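Local coordinates for protein deseasin MCP-01 (Pseudoalteromonas sp., PDB 3VV3) that degrades collagen as a bacterial serine protease of the subtilisin family, with calcium ions bound to its catalytic domain, at residues Gly278-Val283 against Leu293-Leu298; Ser116-Val121 against Val126-Ser131. All blocks are in the same frame, centred on the assembly; numbering follows the deposited sequence.

Contact 1 of 2, residues Gly278-Val283 against Leu293-Leu298; sequences GAAALV and LELKEL
Val283 meets Leu295 in the tightest approach between these two helical segments. CG1 of Val283 lies 3.6 Å from CD1 of Leu295, and the two side chains run past each other in opposite directions. The CG of Leu295 is anti to its backbone N (chi1 -180°), which sends the forked end of the leucine across to the other helix. Its two methyls then divide the work. CD1 packs on Val283, while CD2 faces one turn back and comes within 4.2 Å of CB of Ala280. Val283 is divided in the same way. Its second methyl, CG2, is 4.1 Å from CD2 of Leu298, one turn further along the second helix. The contact is purely apolar, and no hydrogen bond passes between the segments.

Helices 269-284 and 292-301 are joined by a short connection and belong to the alpha/beta fold of the subtilases. In this family the first of them is the helix that carries the nucleophilic serine near its N-terminal end. The local axes come no closer than 10.7 Å, at 120° between their N-to-C directions. The backbones are nearest at Ala280 and Leu295, whose CA atoms are 7.1 Å apart. The small alanine lies where the chains approach most closely, and the branched residues span the wider distance at Val283.

Apolar neighbours extend the same core. Leu195 of strand 195-199 touches both Ala280 and Leu295, and Ala324 of helix 321-327 touches both Val283 and Leu298.

Polar bonds lie on other sides of the second helix. Lys296 points away from helix 269-284, and its NZ bonds the backbone oxygens of Asp220 and Val222, tying the helix to the start of strand 222-228.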
loop_
_atom_site.group_PDB
_atom_site.type_symbol
_atom_site.label_atom_id
_atom_site.label_comp_id
_atom_site.label_asym_id
_atom_site.label_seq_id
_atom_site.Cartn_x
_atom_site.Cartn_y
_atom_site.Cartn_z
ATOM N N GLY A 278 10.576 16.571 -2.988
ATOM C CA GLY A 278 11.685 16.719 -3.918
ATOM C C GLY A 278 11.694 18.094 -4.559
ATOM O O GLY A 278 12.746 18.735 -4.655
ATOM N N ALA A 279 10.528 18.556 -5.005
ATOM C CA ALA A 279 10.440 19.883 -5.602
ATOM C C ALA A 279 10.826 20.976 -4.599
ATOM O O ALA A 279 11.498 21.942 -4.959
ATOM C CB ALA A 279 9.051 20.137 -6.178
ATOM N N ALA A 280 10.408 20.817 -3.344
ATOM C CA ALA A 280 10.761 21.784 -2.311
ATOM C C ALA A 280 12.274 21.850 -2.164
ATOM O O ALA A 280 12.852 22.942 -2.098
ATOM C CB ALA A 280 10.102 21.430 -0.970
ATOM N N ALA A 281 12.916 20.687 -2.105
ATOM C CA ALA A 281 14.376 20.637 -1.993
ATOM C C ALA A 281 15.051 21.285 -3.202
ATOM O O ALA A 281 16.055 21.988 -3.056
ATOM C CB ALA A 281 14.857 19.207 -1.809
ATOM N N LEU A 282 14.506 21.046 -4.395
ATOM C CA LEU A 282 15.067 21.648 -5.608
ATOM C C LEU A 282 14.961 23.174 -5.575
ATOM O O LEU A 282 15.912 23.883 -5.928
ATOM C CB LEU A 282 14.399 21.081 -6.873
ATOM C CG LEU A 282 15.167 21.356 -8.176
ATOM C CD1 LEU A 282 16.578 20.786 -8.068
ATOM C CD2 LEU A 282 14.453 20.748 -9.372
ATOM N N VAL A 283 13.814 23.677 -5.133
ATOM C CA VAL A 283 13.617 25.115 -4.968
ATOM C C VAL A 283 14.664 25.695 -4.008
ATOM O O VAL A 283 15.237 26.751 -4.262
ATOM C CB VAL A 283 12.197 25.439 -4.447
ATOM C CG1 VAL A 283 12.108 26.891 -3.999
ATOM C CG2 VAL A 283 11.138 25.134 -5.520
ATOM N N LEU A 293 6.655 29.287 4.846
ATOM C CA LEU A 293 5.363 29.644 4.280
ATOM C C LEU A 293 5.492 30.129 2.831
ATOM O O LEU A 293 4.648 29.835 1.994
ATOM C CB LEU A 293 4.684 30.713 5.137
ATOM C CG LEU A 293 3.323 31.202 4.633
ATOM C CD1 LEU A 293 2.333 30.045 4.530
ATOM C CD2 LEU A 293 2.780 32.302 5.537
ATOM N N GLU A 294 6.541 30.888 2.536
ATOM C CA GLU A 294 6.769 31.330 1.159
ATOM C C GLU A 294 7.025 30.146 0.244
ATOM O O GLU A 294 6.513 30.092 -0.879
ATOM C CB GLU A 294 7.943 32.315 1.085
ATOM C CG GLU A 294 7.601 33.708 1.574
ATOM C CD GLU A 294 8.817 34.611 1.690
ATOM O OE1 GLU A 294 9.956 34.092 1.767
ATOM O OE2 GLU A 294 8.621 35.845 1.714
ATOM N N LEU A 295 7.825 29.201 0.734
ATOM C CA LEU A 295 8.113 27.968 0.008
ATOM C C LEU A 295 6.830 27.193 -0.287
ATOM O O LEU A 295 6.586 26.766 -1.422
ATOM C CB LEU A 295 9.072 27.101 0.819
ATOM C CG LEU A 295 9.482 25.768 0.193
ATOM C CD1 LEU A 295 10.071 25.987 -1.193
ATOM C CD2 LEU A 295 10.495 25.034 1.089
ATOM N N LYS A 296 6.016 27.009 0.744
ATOM C CA LYS A 296 4.765 26.281 0.611
ATOM C C LYS A 296 3.866 26.946 -0.419
ATOM O O LYS A 296 3.354 26.284 -1.321
ATOM C CB LYS A 296 4.043 26.199 1.955
ATOM C CG LYS A 296 2.615 25.646 1.846
ATOM C CD LYS A 296 1.982 25.481 3.226
ATOM C CE LYS A 296 0.476 25.239 3.138
ATOM N NZ LYS A 296 -0.121 25.136 4.493
ATOM N N GLU A 297 3.685 28.256 -0.285
ATOM C CA GLU A 297 2.773 28.985 -1.164
ATOM C C GLU A 297 3.302 29.022 -2.589
ATOM O O GLU A 297 2.527 29.007 -3.549
ATOM C CB GLU A 297 2.500 30.396 -0.626
ATOM C CG GLU A 297 1.706 30.390 0.678
ATOM C CD GLU A 297 1.151 31.754 1.054
ATOM O OE1 GLU A 297 1.754 32.785 0.675
ATOM O OE2 GLU A 297 0.106 31.791 1.740
ATOM N N LEU A 298 4.622 29.052 -2.730
ATOM C CA LEU A 298 5.232 29.041 -4.051
ATOM C C LEU A 298 4.964 27.720 -4.776
ATOM O O LEU A 298 4.635 27.701 -5.964
ATOM C CB LEU A 298 6.738 29.292 -3.945
ATOM C CG LEU A 298 7.515 29.293 -5.259
ATOM C CD1 LEU A 298 8.564 30.397 -5.235
ATOM C CD2 LEU A 298 8.156 27.947 -5.496
#

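Contact 2 of 2, residues Ser116-Val121 against Val126-Ser131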
loop_
_atom_site.group_PDB
_atom_site.type_symbol
_atom_site.label_atom_id
_atom_site.label_comp_id
_atom_site.label_asym_id
_atom_site.label_seq_id
_atom_site.Cartn_x
_atom_site.Cartn_y
_atom_site.Cartn_z
ATOM N N SER A 116 19.894 9.081 -7.755
ATOM C CA SER A 116 21.013 9.738 -8.438
ATOM C C SER A 116 20.711 9.922 -9.919
ATOM O O SER A 116 20.282 8.989 -10.587
ATOM C CB SER A 116 22.303 8.923 -8.270
ATOM O OG SER A 116 22.714 8.877 -6.916
ATOM N N GLY A 117 20.923 11.126 -10.431
ATOM C CA GLY A 117 20.616 11.422 -11.820
ATOM C C GLY A 117 21.834 11.361 -12.722
ATOM O O GLY A 117 22.933 11.758 -12.325
ATOM N N ASN A 118 21.633 10.860 -13.936
ATOM C CA ASN A 118 22.699 10.798 -14.934
ATOM C C ASN A 118 23.870 9.929 -14.508
ATOM O O ASN A 118 25.023 10.235 -14.820
ATOM C CB ASN A 118 23.199 12.203 -15.272
ATOM C CG ASN A 118 22.394 12.854 -16.373
ATOM O OD1 ASN A 118 22.058 14.038 -16.296
ATOM N ND2 ASN A 118 22.074 12.082 -17.408
ATOM N N ASN A 119 23.586 8.844 -13.797
ATOM C CA ASN A 119 24.653 7.925 -13.415
ATOM C C ASN A 119 24.544 6.595 -14.157
ATOM O O ASN A 119 25.186 5.615 -13.794
ATOM C CB ASN A 119 24.717 7.722 -11.895
ATOM C CG ASN A 119 23.518 6.980 -11.355
ATOM O OD1 ASN A 119 22.471 6.940 -11.996
ATOM N ND2 ASN A 119 23.665 6.383 -10.177
ATOM N N GLY A 120 23.731 6.587 -15.208
ATOM C CA GLY A 120 23.575 5.427 -16.070
ATOM C C GLY A 120 22.954 4.212 -15.409
ATOM O O GLY A 120 23.045 3.104 -15.930
ATOM N N VAL A 121 22.317 4.403 -14.257
ATOM C CA VAL A 121 21.637 3.288 -13.605
ATOM C C VAL A 121 20.249 3.678 -13.105
ATOM O O VAL A 121 20.026 4.804 -12.676
ATOM C CB VAL A 121 22.476 2.663 -12.457
ATOM C CG1 VAL A 121 23.881 3.236 -12.435
ATOM C CG2 VAL A 121 21.789 2.824 -11.117
ATOM N N VAL A 126 13.477 13.937 -8.392
ATOM C CA VAL A 126 13.275 15.341 -8.731
ATOM C C VAL A 126 14.615 16.073 -8.599
ATOM O O VAL A 126 14.907 16.998 -9.364
ATOM C CB VAL A 126 12.225 16.017 -7.824
ATOM C CG1 VAL A 126 12.050 17.487 -8.206
ATOM C CG2 VAL A 126 10.884 15.279 -7.901
ATOM N N ASN A 127 15.414 15.652 -7.621
ATOM C CA ASN A 127 16.806 16.091 -7.496
ATOM C C ASN A 127 17.748 15.027 -8.026
ATOM O O ASN A 127 17.592 13.845 -7.702
ATOM C CB ASN A 127 17.170 16.360 -6.029
ATOM C CG ASN A 127 16.281 17.402 -5.391
ATOM O OD1 ASN A 127 16.593 18.589 -5.397
ATOM N ND2 ASN A 127 15.156 16.961 -4.848
ATOM N N HIS A 128 18.730 15.431 -8.837
ATOM C CA HIS A 128 19.812 14.523 -9.212
ATOM C C HIS A 128 20.778 14.392 -8.052
ATOM O O HIS A 128 21.388 13.343 -7.849
ATOM C CB HIS A 128 20.605 15.063 -10.399
ATOM C CG HIS A 128 19.827 15.118 -11.670
ATOM N ND1 HIS A 128 20.432 15.099 -12.911
ATOM C CD2 HIS A 128 18.495 15.187 -11.898
ATOM C CE1 HIS A 128 19.502 15.159 -13.846
ATOM N NE2 HIS A 128 18.320 15.209 -13.261
ATOM N N ASP A 129 20.928 15.488 -7.315
ATOM C CA ASP A 129 21.829 15.557 -6.170
ATOM C C ASP A 129 21.102 16.197 -4.992
ATOM O O ASP A 129 20.465 17.235 -5.141
ATOM C CB ASP A 129 23.063 16.387 -6.526
ATOM C CG ASP A 129 23.827 15.810 -7.704
ATOM O OD1 ASP A 129 24.496 14.771 -7.530
ATOM O OD2 ASP A 129 23.741 16.389 -8.802
ATOM N N VAL A 130 21.199 15.560 -3.831
ATOM C CA VAL A 130 20.527 16.013 -2.620
ATOM C C VAL A 130 21.042 15.108 -1.509
ATOM O O VAL A 130 21.693 14.103 -1.793
ATOM C CB VAL A 130 18.980 15.898 -2.763
ATOM C CG1 VAL A 130 18.549 14.426 -2.833
ATOM C CG2 VAL A 130 18.252 16.637 -1.635
ATOM N N SER A 131 20.785 15.455 -0.249
ATOM C CA SER A 131 21.147 14.576 0.857
ATOM C C SER A 131 19.881 14.105 1.552
ATOM O O SER A 131 19.069 14.918 1.975
ATOM C CB SER A 131 22.062 15.282 1.869
ATOM O OG SER A 131 23.331 15.568 1.297
HETATM O O HOH W 1 24.124 11.374 -7.407
HETATM O O HOH W 2 23.728 12.331 -9.689
HETATM O O HOH W 3 24.371 14.555 -10.926
#
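His128 has its CG anti to its own carbonyl carbon and beside its backbone N (chi1 -67°), and this lays the imidazole against the backbone of Gly117. The CA of Gly117 sits over one face in a CH-pi contact. It is 4.0 Å from the centroid of the His128 ring, 26° off the ring normal, and displaced toward the rim. Gly117 has no side chain, which lets its CA come this close to the ring. The end of the Asn118 side chain comes to the ring edge instead, near the ring plane.

Both segments belong to the loop that leads from helix 105-114 into strand 131-136. That helix and strand are part of a beta-alpha-beta unit of the parallel sheet, after strand 89-91. The contact pinches this loop where the CA atoms of Gly117 and His128 are 4.1 Å apart.

The backbone link is slight. Gly117 N gives a weak hydrogen bond to His128 O, 3.4 Å long with an N-H...O angle of 155°. Water lies between the segments. One molecule, 2.8 Å from Gly117 O and 3.1 Å from His128 O, probably bridges the two carbonyls. Another is 2.9 Å from Asp129 OD2 and reaches Gly117 O weakly. These waters have more acceptors in reach than protons, so the bonds cannot all hold together.

With an alanine in place of His128, Gly117 CA would probably lose the surface it rests on and a gap would open beside Trp35. Trp35 packs edge-to-face with the imidazole, and Asn63 ND2 also bonds His128 O.

Contact 1 is core and contact 2 is partly buried. The first joins two helices through apolar side chains, mainly their methyl groups. The second closes an irregular loop with a ring face, a weak backbone bond and bridging waters, as suits a place that water reaches. The two hold different elements of the same subtilase domain, and their centres are about 19 Å apart. They still touch at Asn127. Its ND2 probably donates a hydrogen bond to Gly278 O, 3.0 Å away, while Val126 packs on Gly278 and Ala279. The loop of contact 2 thus rests on helix 269-284, away from the side that receives Leu295.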